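Prophenoloxidase b (Marsupenaeus japonicus, PDB 3WKY) is the secreted precursor of a crustacean phenoloxidase, which probably oxidises phenols at a type 3 dicopper centre. Local coordinates at residues Asp257-His262 and Arg389-Phe394. Numbering follows the deposited sequence.
Sequences DGYFPH and RDPVFF. With CUO (Cu2-o2 cluster), chain J.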
loop_
_atom_site.group_PDB
_atom_site.type_symbol
_atom_site.label_atom_id
_atom_site.label_comp_id
_atom_site.label_asym_id
_atom_site.label_seq_id
_atom_site.Cartn_x
_atom_site.Cartn_y
_atom_site.Cartn_z
ATOM N N ASP A 257 2.636 -18.421 -6.107
ATOM C CA ASP A 257 2.578 -19.847 -5.793
ATOM C C ASP A 257 3.883 -20.377 -5.227
ATOM O O ASP A 257 4.914 -20.387 -5.916
ATOM C CB ASP A 257 2.192 -20.648 -7.037
ATOM C CG ASP A 257 0.864 -20.218 -7.597
ATOM O OD1 ASP A 257 -0.099 -20.111 -6.805
ATOM O OD2 ASP A 257 0.791 -19.955 -8.813
ATOM N N GLY A 258 3.828 -20.818 -3.971
ATOM C CA GLY A 258 4.983 -21.421 -3.343
ATOM C C GLY A 258 5.106 -22.870 -3.795
ATOM O O GLY A 258 4.377 -23.322 -4.692
ATOM N N TYR A 259 6.028 -23.598 -3.178
ATOM C CA TYR A 259 6.228 -25.004 -3.515
ATOM C C TYR A 259 6.920 -25.694 -2.348
ATOM O O TYR A 259 7.911 -25.201 -1.817
ATOM C CB TYR A 259 7.034 -25.147 -4.818
ATOM C CG TYR A 259 7.277 -26.598 -5.190
ATOM C CD1 TYR A 259 6.209 -27.459 -5.432
ATOM C CD2 TYR A 259 8.575 -27.116 -5.259
ATOM C CE1 TYR A 259 6.416 -28.799 -5.740
ATOM C CE2 TYR A 259 8.791 -28.455 -5.582
ATOM C CZ TYR A 259 7.710 -29.289 -5.807
ATOM O OH TYR A 259 7.914 -30.623 -6.112
ATOM N N PHE A 260 6.353 -26.817 -1.929
ATOM C CA PHE A 260 6.921 -27.628 -0.869
ATOM C C PHE A 260 7.314 -28.974 -1.497
ATOM O O PHE A 260 6.457 -29.812 -1.774
ATOM C CB PHE A 260 5.885 -27.818 0.241
ATOM C CG PHE A 260 5.582 -26.547 1.023
ATOM C CD1 PHE A 260 4.879 -25.490 0.440
ATOM C CD2 PHE A 260 6.003 -26.421 2.341
ATOM C CE1 PHE A 260 4.615 -24.318 1.173
ATOM C CE2 PHE A 260 5.745 -25.262 3.076
ATOM C CZ PHE A 260 5.053 -24.216 2.502
ATOM N N PRO A 261 8.611 -29.172 -1.739
ATOM C CA PRO A 261 9.062 -30.322 -2.545
ATOM C C PRO A 261 8.877 -31.701 -1.894
ATOM O O PRO A 261 8.764 -32.705 -2.613
ATOM C CB PRO A 261 10.558 -30.029 -2.768
ATOM C CG PRO A 261 10.946 -29.125 -1.621
ATOM C CD PRO A 261 9.717 -28.259 -1.393
ATOM N N HIS A 262 8.844 -31.748 -0.566
ATOM C CA HIS A 262 8.791 -33.018 0.167
ATOM C C HIS A 262 9.939 -33.956 -0.225
ATOM O O HIS A 262 9.721 -35.136 -0.495
ATOM C CB HIS A 262 7.426 -33.695 -0.018
ATOM C CG HIS A 262 6.289 -32.926 0.589
ATOM N ND1 HIS A 262 5.602 -31.946 -0.095
ATOM C CD2 HIS A 262 5.738 -32.978 1.824
ATOM C CE1 HIS A 262 4.669 -31.435 0.691
ATOM N NE2 HIS A 262 4.726 -32.049 1.857
ATOM N N ARG A 389 10.655 -29.409 -10.956
ATOM C CA ARG A 389 9.541 -29.718 -10.053
ATOM C C ARG A 389 8.732 -28.483 -9.639
ATOM O O ARG A 389 7.520 -28.568 -9.440
ATOM C CB ARG A 389 10.055 -30.388 -8.765
ATOM C CG ARG A 389 10.723 -31.766 -8.965
ATOM C CD ARG A 389 11.292 -32.288 -7.634
ATOM N NE ARG A 389 10.267 -32.470 -6.601
ATOM C CZ ARG A 389 9.665 -33.629 -6.329
ATOM N NH1 ARG A 389 9.952 -34.724 -7.029
ATOM N NH2 ARG A 389 8.764 -33.692 -5.359
ATOM N N ASP A 390 9.415 -27.351 -9.482
ATOM C CA ASP A 390 8.817 -26.152 -8.874
ATOM C C ASP A 390 8.023 -25.390 -9.925
ATOM O O ASP A 390 8.551 -25.101 -10.998
ATOM C CB ASP A 390 9.950 -25.269 -8.320
ATOM C CG ASP A 390 9.469 -24.194 -7.353
ATOM O OD1 ASP A 390 8.387 -23.603 -7.574
ATOM O OD2 ASP A 390 10.209 -23.906 -6.379
ATOM N N PRO A 391 6.741 -25.063 -9.642
ATOM C CA PRO A 391 6.007 -24.266 -10.641
ATOM C C PRO A 391 6.724 -22.969 -11.024
ATOM O O PRO A 391 6.580 -22.498 -12.158
ATOM C CB PRO A 391 4.657 -23.974 -9.955
ATOM C CG PRO A 391 4.923 -24.224 -8.448
ATOM C CD PRO A 391 5.912 -25.370 -8.459
ATOM N N VAL A 392 7.496 -22.397 -10.102
ATOM C CA VAL A 392 8.179 -21.153 -10.427
ATOM C C VAL A 392 9.284 -21.351 -11.466
ATOM O O VAL A 392 9.703 -20.391 -12.111
ATOM C CB VAL A 392 8.723 -20.423 -9.175
ATOM C CG1 VAL A 392 10.120 -20.947 -8.781
ATOM C CG2 VAL A 392 8.783 -18.927 -9.435
ATOM N N PHE A 393 9.752 -22.587 -11.636
ATOM C CA PHE A 393 10.694 -22.869 -12.727
ATOM C C PHE A 393 10.140 -22.354 -14.051
ATOM O O PHE A 393 10.856 -21.736 -14.870
ATOM C CB PHE A 393 10.949 -24.373 -12.854
ATOM C CG PHE A 393 11.872 -24.725 -13.993
ATOM C CD1 PHE A 393 13.247 -24.739 -13.805
ATOM C CD2 PHE A 393 11.359 -24.998 -15.263
ATOM C CE1 PHE A 393 14.106 -25.043 -14.869
ATOM C CE2 PHE A 393 12.203 -25.303 -16.338
ATOM C CZ PHE A 393 13.584 -25.321 -16.139
ATOM N N PHE A 394 8.865 -22.629 -14.276
ATOM C CA PHE A 394 8.276 -22.299 -15.564
ATOM C C PHE A 394 7.902 -20.825 -15.664
ATOM O O PHE A 394 7.881 -20.260 -16.750
ATOM C CB PHE A 394 7.119 -23.245 -15.880
ATOM C CG PHE A 394 7.577 -24.653 -16.129
ATOM C CD1 PHE A 394 7.929 -25.064 -17.415
ATOM C CD2 PHE A 394 7.709 -25.552 -15.073
ATOM C CE1 PHE A 394 8.394 -26.362 -17.646
ATOM C CE2 PHE A 394 8.169 -26.845 -15.290
ATOM C CZ PHE A 394 8.499 -27.255 -16.585
HETATM CU CU1 CUO J . 17.600 -25.451 -17.398
HETATM CU CU2 CUO J . 16.968 -22.379 -15.627
HETATM O O1 CUO J . 18.111 -23.729 -16.522
HETATM O O2 CUO J . 17.217 -24.531 -15.377
HETATM O O HOH W 1 10.265 -24.398 -3.338
#
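With CG anti to the backbone N (chi1 179°), Tyr259 extends its ring along Asp390 and Arg389, at the turn that starts helix 391-409. Its CB lies 3.4 Å from Asp390 OD1, and CG and CD1 rest against Pro391 CD. Farther out, Asp390 CA sits over one ring face, a CH-pi contact 4.0 Å from the centroid of the Tyr259 ring, while CE1 and CZ pass beneath Arg389 O on the same face. Pro261 N of the same loop lies over the rim of the opposite face. At the tip, OH accepts a weak hydrogen bond from Arg389 NE (3.0 Å) and is also hydrogen-bonded to Glu191. The arginine chain, bent at chi3 (61°), carries NH2 to Pro261 O for a second weak hydrogen bond of 2.9 Å. Asp390 is the N-cap of this helix of the hemocyanin-type copper domain: its OD1 accepts from Val392 N, while OD2 forms a salt bridge with Arg274. Within the first turn, Phe393 brings CE1 to 3.2 Å from O2 of the dicopper-dioxygen cluster. With an alanine at Tyr259, a gap is likely to open beside Asp390 and Pro391, and Arg389 NE and Glu191 would probably lose their shared hydroxyl. A water donates to both Tyr259 O and Asp390 OD2, bridging loop and cap.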